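Local coordinates for PUM-HD domain-containing protein (Caenorhabditis elegans, PDB 7CGH), which is the RNA-binding Pumilio-homology domain of PUF-8, which probably recognises sequences in mRNA 3' untranslated regions, at residues Glu69-Ala74 with Ala100-Ala105; Val122-Leu127 with Asn156-Lys161; Cys149-Asn154 with Ser189-Gly194; Asn183-Met188 with Gly215-Arg220. All coordinates share one frame; numbering follows the deposited sequence.

Contact 1 (Glu69-Ala74 with Ala100-Ala105); sequences EVVSNA and ARLVDA
Val71 and Ala105 lead this contact between helix 60-72 and helix 96-106, two helices of the all-helical Pumilio superhelix; the segments lie at the two ends of one predicted Pumilio repeat, Ala105 being the first residue of the next. All the contacts across it are van der Waals ones. The closest group gathers round Ala105, whose methyl CB points at the other segment and lies 3.6 Å from Val71 O and 3.7 Å from Val71 CG1. Val71 sets CG1 anti to the backbone N (chi1 168°), which sends that methyl to Ala105 and leaves CG2 facing Leu102. Ala74 meets the same alanine methyl to methyl, CB to CB at 3.9 Å; at this spot, where the CA atoms of Val71 and Ala105 are 5.7 Å apart, a one-carbon side chain on Ala105 suits the short spacing.

A looser apolar layer lies beside it. Leu102 is long enough to send CD1 across, 4.3 Å from Val70 CG1, and Phe67, Phe90 and Phe91 also touch this leucine, extending the buried layer. On the outer side, exposed Arg101 brings its CB alongside Val71 CG2.

The stronger side-chain hydrogen bond lies within one segment. Just past the end of helix 60-72, Asn73 folds its amide back on the last turn: Glu69 O accepts both Asn73 N and the side-chain amide, with Asn73 ND2 2.8 Å from Glu69 O.

Contact 2 (Val122-Leu127 with Asn156-Lys161); sequences VLQKAL and NHVVQK. With nucleotides of chain B.
In the RNA-reading surface of the Pumilio domain, Gln124 of helix 119-129 and His157 of helix 155-165 together hold the base of A6 of chain B. The two segments run nearly parallel, axes 9.2 Å apart at an angle of 4°, and so present both side chains to one nucleotide. Gln124, its chain extended beyond CG, meets the Watson-Crick edge of the adenine: its OE1 accepts from A6 N6 at 2.8 Å and its NE2 gives to A6 N1 at 2.9 Å. His157 comes from another direction, laying one ring face against the base, with ND1 3.1 Å from A6 C6, while Asn156 OD1 lies over the other face. Gln124 NE2 also sits 3.4 Å from His157 CB.

Beside the base-binding pair, the helices pack through Leu123, Leu127 and Val158. Lys161 bends its chain over Gln124 O and slides past Leu127, with Leu127 CB and Lys161 CG 3.9 Å apart; its amine is paired with Glu128.

The amide thus offers an acceptor and a donor to match adenine's N6 amine and bare N1. It is complementary to adenine in this orientation, which a weak bond from Gln124 NE2 to Cys120 O helps to set.

Contact 3 (Cys149-Asn154 with Ser189-Gly194); sequences CMKDQN and SVDPYG
Tyr193 lays one face of its ring on the backbone of Gln153: the Gln153 CA is 3.6 Å from the centroid of the Tyr193 ring and only 4° off its normal, a CH-pi contact. Gln153 CB continues over that face toward the phenol end, where Gln153 NE2 comes to 3.2 Å from Tyr193 OH at an angle too poor for a bond. Beside the ring, Lys151 CB packs 3.5 Å from Asp191 OD2, and Gly194, lacking a side chain, draws within 4.4 Å of Lys151, CA to CA.

The next shell shapes the turns, which lead into helices 155-165 and 194-204 in successive predicted Pumilio repeats. Asp191 OD2 caps helix 194-204, taking Tyr193 N and Gly194 N from opposite faces of its carboxylate plane, each at 2.7 Å. Asp152 also caps, its OD2 accepting Gly155 N and Asn154 N, the latter from above the carboxylate plane. An alanine in place of Tyr193 is likely to leave the Gln153 backbone without its aromatic cover and open a gap between the turns.

Further out, Lys151 carries its amine to Glu187 in a salt bridge. The nearby charge of Asp191, though not bonded to it, probably helps to stabilise the lysine's positive charge.

Contact 4 (Asn183-Met188 with Gly215-Arg220); sequences NTIYEM and GQIHKR
Arg220 lays its guanidinium flat on the ring of Tyr186, centres 3.5 Å apart and planes at 12°, a cation-pi stack at the closely fitted part of this contact. NH2 sits over the ring centre, with Arg220 NH2 3.3 Å from Tyr186 CZ, and NH1 over the CG end. Tyr186 points its ring across because CG is anti to the backbone N (chi1 172°); Arg220 reaches it by bending at chi3, and its NH2 is also held by a salt bridge to Glu223. A leucine in place of Tyr186 would probably leave this guanidinium without its flat aromatic support and freer to swing about Glu223.

On the buried side Ile185 packs on the CB-CG stem of Gln216 and turns CD1 toward Ile217; both isoleucines are apolar and so suit the covered side.

The looser, solvent-facing side is polar. Exposed Asn183 merely brings CB near the edge of the guanidinium, and exposed Lys219 makes a weak bond to Gln216 OE1, whereas Gln216 NE2 is held by Ser182 O.

Helices 184-189 and 207-219 are neighbours in the Pumilio superhelix. Beyond them, Ile224 of helix 221-225 touches both Ile185 and Tyr186, Ile217 packs on Val233 and Val237 of helix 230-240, and Thr184 turns to His147 of helix 146-150.

How the contacts relate
From the N terminus, contact 1 closes first, joining helix 60-72 to helix 96-106 over 25 intervening residues. Contact 2 opens only afterwards, in series with it and about 18 Å away between centres, and ties helix 119-129 to helix 155-165 over 28. Contact 3, closing 34, crosses contact 2, since 149-154 lies between the segments of that contact and 189-194 beyond them; they touch where Asn156 packs on Met150 and Tyr193. Contact 4, closing 26, crosses contact 3: 183-188 comes before 189-194, and 215-220 after it. Lys151 and Glu187 bridge these two, and Met150 packs on Met188. Mostly helical spans are thus tied along one superhelix, with contact 2 at the RNA.

Contact 1 (Glu69-Ala74 with Ala100-Ala105)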
# COMPACT_ATOMS: atom_id res chain seq x y z
N GLU A 69 25.12 5.70 -24.62
CA GLU A 69 24.47 4.58 -25.27
C GLU A 69 23.24 4.11 -24.50
O GLU A 69 22.27 3.66 -25.11
CB GLU A 69 25.45 3.43 -25.45
CG GLU A 69 25.70 3.05 -26.87
CD GLU A 69 26.81 2.05 -26.98
OE1 GLU A 69 26.59 0.97 -27.58
OE2 GLU A 69 27.89 2.33 -26.42
N VAL A 70 23.28 4.19 -23.17
CA VAL A 70 22.08 3.91 -22.38
C VAL A 70 20.97 4.89 -22.74
O VAL A 70 19.82 4.50 -22.93
CB VAL A 70 22.41 3.93 -20.88
CG1 VAL A 70 21.13 3.95 -20.05
CG2 VAL A 70 23.27 2.72 -20.49
N VAL A 71 21.30 6.19 -22.85
CA VAL A 71 20.30 7.18 -23.24
C VAL A 71 19.73 6.85 -24.62
O VAL A 71 18.51 6.87 -24.83
CB VAL A 71 20.89 8.60 -23.21
CG1 VAL A 71 19.93 9.55 -23.89
CG2 VAL A 71 21.18 9.02 -21.79
N SER A 72 20.60 6.55 -25.58
CA SER A 72 20.15 6.37 -26.96
C SER A 72 19.24 5.17 -27.12
O SER A 72 18.37 5.16 -27.99
CB SER A 72 21.36 6.20 -27.89
OG SER A 72 21.90 7.46 -28.22
N ASN A 73 19.44 4.14 -26.30
CA ASN A 73 18.70 2.89 -26.40
C ASN A 73 17.69 2.72 -25.27
O ASN A 73 17.18 1.62 -25.06
CB ASN A 73 19.69 1.72 -26.43
CG ASN A 73 20.61 1.75 -27.65
OD1 ASN A 73 20.22 1.33 -28.73
ND2 ASN A 73 21.82 2.26 -27.47
N ALA A 74 17.38 3.81 -24.55
CA ALA A 74 16.62 3.68 -23.31
C ALA A 74 15.25 3.07 -23.56
O ALA A 74 14.78 2.23 -22.78
CB ALA A 74 16.48 5.05 -22.65
N ALA A 100 18.67 14.47 -15.66
CA ALA A 100 17.81 15.08 -16.67
C ALA A 100 17.95 14.40 -18.02
O ALA A 100 16.97 14.23 -18.74
CB ALA A 100 18.11 16.57 -16.80
N ARG A 101 19.17 14.03 -18.40
CA ARG A 101 19.34 13.32 -19.66
C ARG A 101 18.58 12.01 -19.65
O ARG A 101 17.90 11.67 -20.62
CB ARG A 101 20.83 13.10 -19.92
CG ARG A 101 21.63 14.40 -19.92
CD ARG A 101 23.12 14.12 -19.93
NE ARG A 101 23.46 13.19 -21.01
CZ ARG A 101 24.68 12.72 -21.23
NH1 ARG A 101 24.87 11.87 -22.23
NH2 ARG A 101 25.69 13.11 -20.46
N LEU A 102 18.65 11.26 -18.55
CA LEU A 102 17.91 10.00 -18.46
C LEU A 102 16.40 10.23 -18.60
O LEU A 102 15.73 9.61 -19.43
CB LEU A 102 18.24 9.30 -17.14
CG LEU A 102 18.29 7.79 -17.15
CD1 LEU A 102 18.96 7.31 -18.43
CD2 LEU A 102 19.03 7.28 -15.92
N VAL A 103 15.87 11.17 -17.81
CA VAL A 103 14.44 11.48 -17.85
C VAL A 103 14.01 11.90 -19.25
O VAL A 103 12.95 11.47 -19.74
CB VAL A 103 14.12 12.55 -16.80
CG1 VAL A 103 12.68 12.99 -16.92
CG2 VAL A 103 14.38 12.00 -15.42
N ASP A 104 14.81 12.73 -19.92
CA ASP A 104 14.48 13.15 -21.28
C ASP A 104 14.41 11.95 -22.22
O ASP A 104 13.55 11.90 -23.12
CB ASP A 104 15.49 14.16 -21.79
CG ASP A 104 15.08 15.59 -21.51
OD1 ASP A 104 13.85 15.87 -21.53
OD2 ASP A 104 15.98 16.43 -21.26
N ALA A 105 15.30 10.98 -22.04
CA ALA A 105 15.31 9.86 -22.98
C ALA A 105 14.00 9.09 -22.92
O ALA A 105 13.58 8.50 -23.92
CB ALA A 105 16.50 8.94 -22.71

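Contact 2 (Val122-Leu127 with Asn156-Lys161)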
# COMPACT_ATOMS: atom_id res chain seq x y z
N VAL A 122 11.72 1.36 -13.45
CA VAL A 122 12.52 2.51 -13.84
C VAL A 122 11.84 3.81 -13.40
O VAL A 122 12.49 4.73 -12.91
CB VAL A 122 12.75 2.52 -15.36
CG1 VAL A 122 13.69 3.64 -15.74
CG2 VAL A 122 13.25 1.13 -15.86
N LEU A 123 10.52 3.91 -13.61
CA LEU A 123 9.80 5.12 -13.21
C LEU A 123 9.83 5.29 -11.69
O LEU A 123 9.97 6.41 -11.19
CB LEU A 123 8.35 5.09 -13.70
CG LEU A 123 8.10 5.01 -15.21
CD1 LEU A 123 6.66 5.41 -15.53
CD2 LEU A 123 9.07 5.85 -16.00
N GLN A 124 9.69 4.19 -10.95
CA GLN A 124 9.74 4.28 -9.49
C GLN A 124 11.14 4.69 -9.05
O GLN A 124 11.30 5.60 -8.23
CB GLN A 124 9.31 2.95 -8.85
CG GLN A 124 7.83 2.58 -9.07
CD GLN A 124 7.49 1.17 -8.65
OE1 GLN A 124 7.59 0.81 -7.48
NE2 GLN A 124 7.08 0.35 -9.62
N LYS A 125 12.17 4.05 -9.61
CA LYS A 125 13.53 4.40 -9.22
C LYS A 125 13.81 5.86 -9.52
O LYS A 125 14.44 6.56 -8.72
CB LYS A 125 14.53 3.47 -9.91
CG LYS A 125 15.97 3.94 -9.99
CD LYS A 125 16.71 3.89 -8.67
CE LYS A 125 16.73 2.50 -8.09
NZ LYS A 125 17.91 2.34 -7.17
N ALA A 126 13.32 6.36 -10.65
CA ALA A 126 13.51 7.77 -10.99
C ALA A 126 12.90 8.67 -9.93
O ALA A 126 13.56 9.58 -9.41
CB ALA A 126 12.92 8.08 -12.36
N LEU A 127 11.64 8.43 -9.57
CA LEU A 127 11.01 9.23 -8.52
C LEU A 127 11.75 9.09 -7.20
O LEU A 127 11.86 10.05 -6.45
CB LEU A 127 9.55 8.82 -8.37
CG LEU A 127 8.57 9.13 -9.51
CD1 LEU A 127 7.25 8.41 -9.23
CD2 LEU A 127 8.31 10.63 -9.68
N ASN A 156 -0.17 1.11 -10.27
CA ASN A 156 -0.45 1.58 -8.91
C ASN A 156 0.84 1.85 -8.13
O ASN A 156 0.92 2.81 -7.36
CB ASN A 156 -1.35 0.60 -8.16
CG ASN A 156 -0.59 -0.57 -7.59
OD1 ASN A 156 -0.11 -0.51 -6.46
ND2 ASN A 156 -0.48 -1.65 -8.37
N HIS A 157 1.88 1.03 -8.35
CA HIS A 157 3.15 1.22 -7.64
C HIS A 157 3.82 2.53 -8.03
O HIS A 157 4.49 3.15 -7.20
CB HIS A 157 4.12 0.05 -7.88
CG HIS A 157 3.55 -1.29 -7.53
ND1 HIS A 157 3.60 -1.80 -6.25
CD2 HIS A 157 2.90 -2.21 -8.28
CE1 HIS A 157 3.01 -2.98 -6.23
NE2 HIS A 157 2.58 -3.26 -7.45
N VAL A 158 3.64 2.99 -9.26
CA VAL A 158 4.16 4.30 -9.66
C VAL A 158 3.40 5.41 -8.95
O VAL A 158 3.99 6.38 -8.47
CB VAL A 158 4.08 4.47 -11.19
CG1 VAL A 158 4.57 5.85 -11.61
CG2 VAL A 158 4.86 3.34 -11.89
N VAL A 159 2.07 5.28 -8.86
CA VAL A 159 1.28 6.28 -8.16
C VAL A 159 1.57 6.25 -6.67
O VAL A 159 1.67 7.31 -6.03
CB VAL A 159 -0.22 6.07 -8.43
CG1 VAL A 159 -0.99 7.02 -7.61
CG2 VAL A 159 -0.53 6.21 -9.94
N GLN A 160 1.67 5.05 -6.07
CA GLN A 160 2.09 4.98 -4.68
C GLN A 160 3.44 5.67 -4.49
O GLN A 160 3.63 6.43 -3.54
CB GLN A 160 2.19 3.52 -4.22
CG GLN A 160 0.91 2.71 -4.12
CD GLN A 160 1.15 1.38 -3.41
OE1 GLN A 160 1.46 1.36 -2.22
NE2 GLN A 160 1.06 0.28 -4.14
N LYS A 161 4.38 5.42 -5.41
CA LYS A 161 5.70 6.02 -5.30
C LYS A 161 5.62 7.53 -5.38
O LYS A 161 6.39 8.23 -4.71
CB LYS A 161 6.62 5.48 -6.39
CG LYS A 161 8.06 5.94 -6.25
CD LYS A 161 8.63 5.45 -4.93
CE LYS A 161 9.91 4.66 -5.13
NZ LYS A 161 10.56 4.32 -3.83
P A B 6 4.04 -8.11 -2.82
OP1 A B 6 3.92 -9.37 -2.03
OP2 A B 6 4.90 -7.06 -2.25
O5' A B 6 4.56 -8.50 -4.28
C5' A B 6 3.67 -9.09 -5.22
C4' A B 6 4.14 -8.89 -6.64
O4' A B 6 3.64 -7.63 -7.17
C3' A B 6 5.65 -8.79 -6.83
O3' A B 6 6.28 -10.04 -6.84
C2' A B 6 5.76 -8.03 -8.14
O2' A B 6 5.45 -8.87 -9.24
C1' A B 6 4.62 -7.02 -7.97
N9 A B 6 5.12 -5.83 -7.25
C8 A B 6 5.30 -5.63 -5.90
N7 A B 6 5.82 -4.46 -5.60
C5 A B 6 5.98 -3.85 -6.83
C6 A B 6 6.46 -2.58 -7.21
N6 A B 6 6.90 -1.64 -6.37
N1 A B 6 6.49 -2.31 -8.54
C2 A B 6 6.07 -3.24 -9.40
N3 A B 6 5.59 -4.46 -9.17
C4 A B 6 5.57 -4.69 -7.85

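Contact 3 (Cys149-Asn154 with Ser189-Gly194)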
# COMPACT_ATOMS: atom_id res chain seq x y z
N CYS A 149 -4.07 4.35 -14.50
CA CYS A 149 -2.80 4.01 -13.85
C CYS A 149 -2.99 3.60 -12.38
O CYS A 149 -2.31 2.69 -11.89
CB CYS A 149 -1.85 5.19 -13.97
SG CYS A 149 -0.11 4.80 -13.71
N MET A 150 -3.92 4.24 -11.66
CA MET A 150 -4.14 3.94 -10.24
C MET A 150 -4.50 2.49 -10.00
O MET A 150 -4.07 1.90 -9.00
CB MET A 150 -5.27 4.79 -9.66
CG MET A 150 -5.08 6.23 -9.75
SD MET A 150 -6.54 6.99 -9.05
CE MET A 150 -5.72 8.09 -7.90
N LYS A 151 -5.37 1.91 -10.83
CA LYS A 151 -5.78 0.54 -10.59
C LYS A 151 -5.10 -0.45 -11.54
O LYS A 151 -5.58 -1.58 -11.67
CB LYS A 151 -7.31 0.40 -10.66
CG LYS A 151 -7.96 0.99 -11.88
CD LYS A 151 -9.34 1.54 -11.55
CE LYS A 151 -10.37 0.43 -11.41
NZ LYS A 151 -11.66 0.83 -12.03
N ASP A 152 -3.96 -0.08 -12.14
CA ASP A 152 -3.19 -1.03 -12.93
C ASP A 152 -2.31 -1.86 -12.01
O ASP A 152 -1.76 -1.35 -11.03
CB ASP A 152 -2.31 -0.33 -13.98
CG ASP A 152 -1.58 -1.33 -14.90
OD1 ASP A 152 -2.21 -1.81 -15.87
OD2 ASP A 152 -0.39 -1.67 -14.66
N GLN A 153 -2.18 -3.15 -12.34
CA GLN A 153 -1.32 -4.06 -11.58
C GLN A 153 0.11 -3.52 -11.51
O GLN A 153 0.79 -3.69 -10.49
CB GLN A 153 -1.35 -5.47 -12.21
CG GLN A 153 -0.19 -6.39 -11.76
CD GLN A 153 -0.59 -7.87 -11.59
OE1 GLN A 153 -1.13 -8.51 -12.51
NE2 GLN A 153 -0.30 -8.42 -10.40
N ASN A 154 0.57 -2.84 -12.55
CA ASN A 154 1.87 -2.18 -12.50
C ASN A 154 1.77 -0.70 -12.15
O ASN A 154 2.55 -0.20 -11.33
CB ASN A 154 2.60 -2.35 -13.84
CG ASN A 154 2.83 -3.82 -14.20
OD1 ASN A 154 3.19 -4.64 -13.34
ND2 ASN A 154 2.59 -4.17 -15.45
N SER A 189 -11.45 1.95 -3.68
CA SER A 189 -11.30 1.29 -2.39
C SER A 189 -11.55 -0.21 -2.48
O SER A 189 -10.98 -0.97 -1.71
CB SER A 189 -12.23 1.90 -1.35
OG SER A 189 -11.75 3.17 -0.95
N VAL A 190 -12.39 -0.65 -3.44
CA VAL A 190 -12.61 -2.08 -3.62
C VAL A 190 -11.72 -2.68 -4.70
O VAL A 190 -11.87 -3.86 -5.01
CB VAL A 190 -14.10 -2.37 -3.90
CG1 VAL A 190 -14.92 -1.75 -2.80
CG2 VAL A 190 -14.53 -1.85 -5.28
N ASP A 191 -10.80 -1.93 -5.24
CA ASP A 191 -9.91 -2.50 -6.25
C ASP A 191 -8.63 -3.02 -5.59
O ASP A 191 -8.12 -2.39 -4.66
CB ASP A 191 -9.56 -1.46 -7.30
CG ASP A 191 -8.72 -2.01 -8.41
OD1 ASP A 191 -9.29 -2.37 -9.47
OD2 ASP A 191 -7.48 -2.10 -8.23
N PRO A 192 -8.12 -4.18 -6.01
CA PRO A 192 -6.94 -4.74 -5.32
C PRO A 192 -5.70 -3.89 -5.44
O PRO A 192 -4.83 -3.95 -4.57
CB PRO A 192 -6.75 -6.12 -5.98
CG PRO A 192 -7.59 -6.11 -7.22
CD PRO A 192 -8.72 -5.13 -6.96
N TYR A 193 -5.61 -3.06 -6.48
CA TYR A 193 -4.50 -2.13 -6.63
C TYR A 193 -4.90 -0.70 -6.30
O TYR A 193 -4.09 0.05 -5.72
CB TYR A 193 -3.96 -2.19 -8.06
CG TYR A 193 -3.79 -3.62 -8.53
CD1 TYR A 193 -2.79 -4.41 -8.02
CD2 TYR A 193 -4.64 -4.17 -9.48
CE1 TYR A 193 -2.62 -5.70 -8.43
CE2 TYR A 193 -4.48 -5.47 -9.90
CZ TYR A 193 -3.47 -6.23 -9.36
OH TYR A 193 -3.28 -7.52 -9.75
N GLY A 194 -6.13 -0.32 -6.64
CA GLY A 194 -6.57 1.01 -6.32
C GLY A 194 -6.57 1.28 -4.83
O GLY A 194 -6.25 2.39 -4.41

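Contact 4 (Asn183-Met188 with Gly215-Arg220)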
# COMPACT_ATOMS: atom_id res chain seq x y z
N ASN A 183 -18.29 7.96 -7.55
CA ASN A 183 -18.07 6.57 -7.19
C ASN A 183 -16.60 6.18 -7.24
O ASN A 183 -16.29 5.00 -7.09
CB ASN A 183 -18.89 5.66 -8.10
CG ASN A 183 -18.32 5.59 -9.52
OD1 ASN A 183 -17.64 6.50 -9.98
ND2 ASN A 183 -18.61 4.51 -10.21
N THR A 184 -15.70 7.13 -7.42
CA THR A 184 -14.31 6.78 -7.69
C THR A 184 -13.60 6.27 -6.44
O THR A 184 -12.86 5.28 -6.52
CB THR A 184 -13.56 7.98 -8.27
OG1 THR A 184 -14.33 8.53 -9.35
CG2 THR A 184 -12.19 7.52 -8.81
N ILE A 185 -13.81 6.90 -5.26
CA ILE A 185 -13.08 6.37 -4.11
C ILE A 185 -13.64 5.01 -3.71
O ILE A 185 -12.90 4.17 -3.19
CB ILE A 185 -13.02 7.31 -2.88
CG1 ILE A 185 -14.33 7.29 -2.14
CG2 ILE A 185 -12.49 8.71 -3.22
CD1 ILE A 185 -14.41 6.25 -1.04
N TYR A 186 -14.95 4.79 -3.89
CA TYR A 186 -15.48 3.44 -3.73
C TYR A 186 -14.83 2.46 -4.71
O TYR A 186 -14.33 1.41 -4.32
CB TYR A 186 -17.00 3.43 -3.94
CG TYR A 186 -17.51 2.01 -3.96
CD1 TYR A 186 -17.81 1.35 -2.78
CD2 TYR A 186 -17.64 1.30 -5.16
CE1 TYR A 186 -18.23 0.04 -2.78
CE2 TYR A 186 -18.07 -0.01 -5.16
CZ TYR A 186 -18.35 -0.63 -3.97
OH TYR A 186 -18.78 -1.92 -3.96
N GLU A 187 -14.90 2.79 -6.01
CA GLU A 187 -14.28 1.97 -7.05
C GLU A 187 -12.81 1.69 -6.74
O GLU A 187 -12.35 0.55 -6.84
CB GLU A 187 -14.44 2.70 -8.40
CG GLU A 187 -13.52 2.27 -9.56
CD GLU A 187 -13.55 3.28 -10.74
OE1 GLU A 187 -14.42 4.19 -10.74
OE2 GLU A 187 -12.72 3.16 -11.67
N MET A 188 -12.06 2.72 -6.33
CA MET A 188 -10.67 2.51 -5.94
C MET A 188 -10.57 1.69 -4.66
O MET A 188 -9.71 0.81 -4.54
CB MET A 188 -9.96 3.85 -5.80
CG MET A 188 -9.86 4.61 -7.10
SD MET A 188 -8.83 3.76 -8.30
CE MET A 188 -9.23 4.72 -9.78
N GLY A 215 -14.31 12.02 3.32
CA GLY A 215 -15.74 12.29 3.26
C GLY A 215 -16.46 11.32 2.35
O GLY A 215 -17.56 10.86 2.66
N GLN A 216 -15.83 10.96 1.23
CA GLN A 216 -16.43 10.04 0.27
C GLN A 216 -16.48 8.61 0.80
O GLN A 216 -17.48 7.90 0.63
CB GLN A 216 -15.65 10.14 -1.03
CG GLN A 216 -16.45 9.92 -2.28
CD GLN A 216 -17.53 10.95 -2.51
OE1 GLN A 216 -17.66 11.96 -1.81
NE2 GLN A 216 -18.33 10.69 -3.52
N ILE A 217 -15.40 8.17 1.47
CA ILE A 217 -15.40 6.88 2.17
C ILE A 217 -16.58 6.77 3.16
O ILE A 217 -17.26 5.74 3.21
CB ILE A 217 -14.04 6.66 2.86
CG1 ILE A 217 -12.94 6.49 1.79
CG2 ILE A 217 -14.10 5.45 3.83
CD1 ILE A 217 -11.50 6.76 2.23
N HIS A 218 -16.88 7.84 3.91
CA HIS A 218 -18.01 7.77 4.85
C HIS A 218 -19.33 7.52 4.14
O HIS A 218 -20.20 6.81 4.66
CB HIS A 218 -18.14 9.05 5.69
CG HIS A 218 -17.12 9.17 6.78
ND1 HIS A 218 -16.92 8.19 7.73
CD2 HIS A 218 -16.26 10.17 7.08
CE1 HIS A 218 -15.97 8.58 8.56
NE2 HIS A 218 -15.56 9.78 8.20
N LYS A 219 -19.51 8.07 2.93
CA LYS A 219 -20.79 7.94 2.24
C LYS A 219 -21.14 6.49 1.90
O LYS A 219 -22.32 6.14 1.84
CB LYS A 219 -20.79 8.78 0.96
CG LYS A 219 -20.65 10.26 1.28
CD LYS A 219 -20.59 11.10 0.03
CE LYS A 219 -20.34 12.56 0.38
NZ LYS A 219 -20.54 13.38 -0.85
N ARG A 220 -20.15 5.65 1.63
CA ARG A 220 -20.44 4.25 1.32
C ARG A 220 -19.65 3.37 2.28
O ARG A 220 -19.04 2.36 1.92
CB ARG A 220 -20.18 3.94 -0.16
CG ARG A 220 -21.04 4.83 -1.11
CD ARG A 220 -20.88 4.50 -2.61
NE ARG A 220 -21.11 3.08 -2.84
CZ ARG A 220 -20.94 2.45 -3.99
NH1 ARG A 220 -20.52 3.12 -5.06
NH2 ARG A 220 -21.18 1.15 -4.08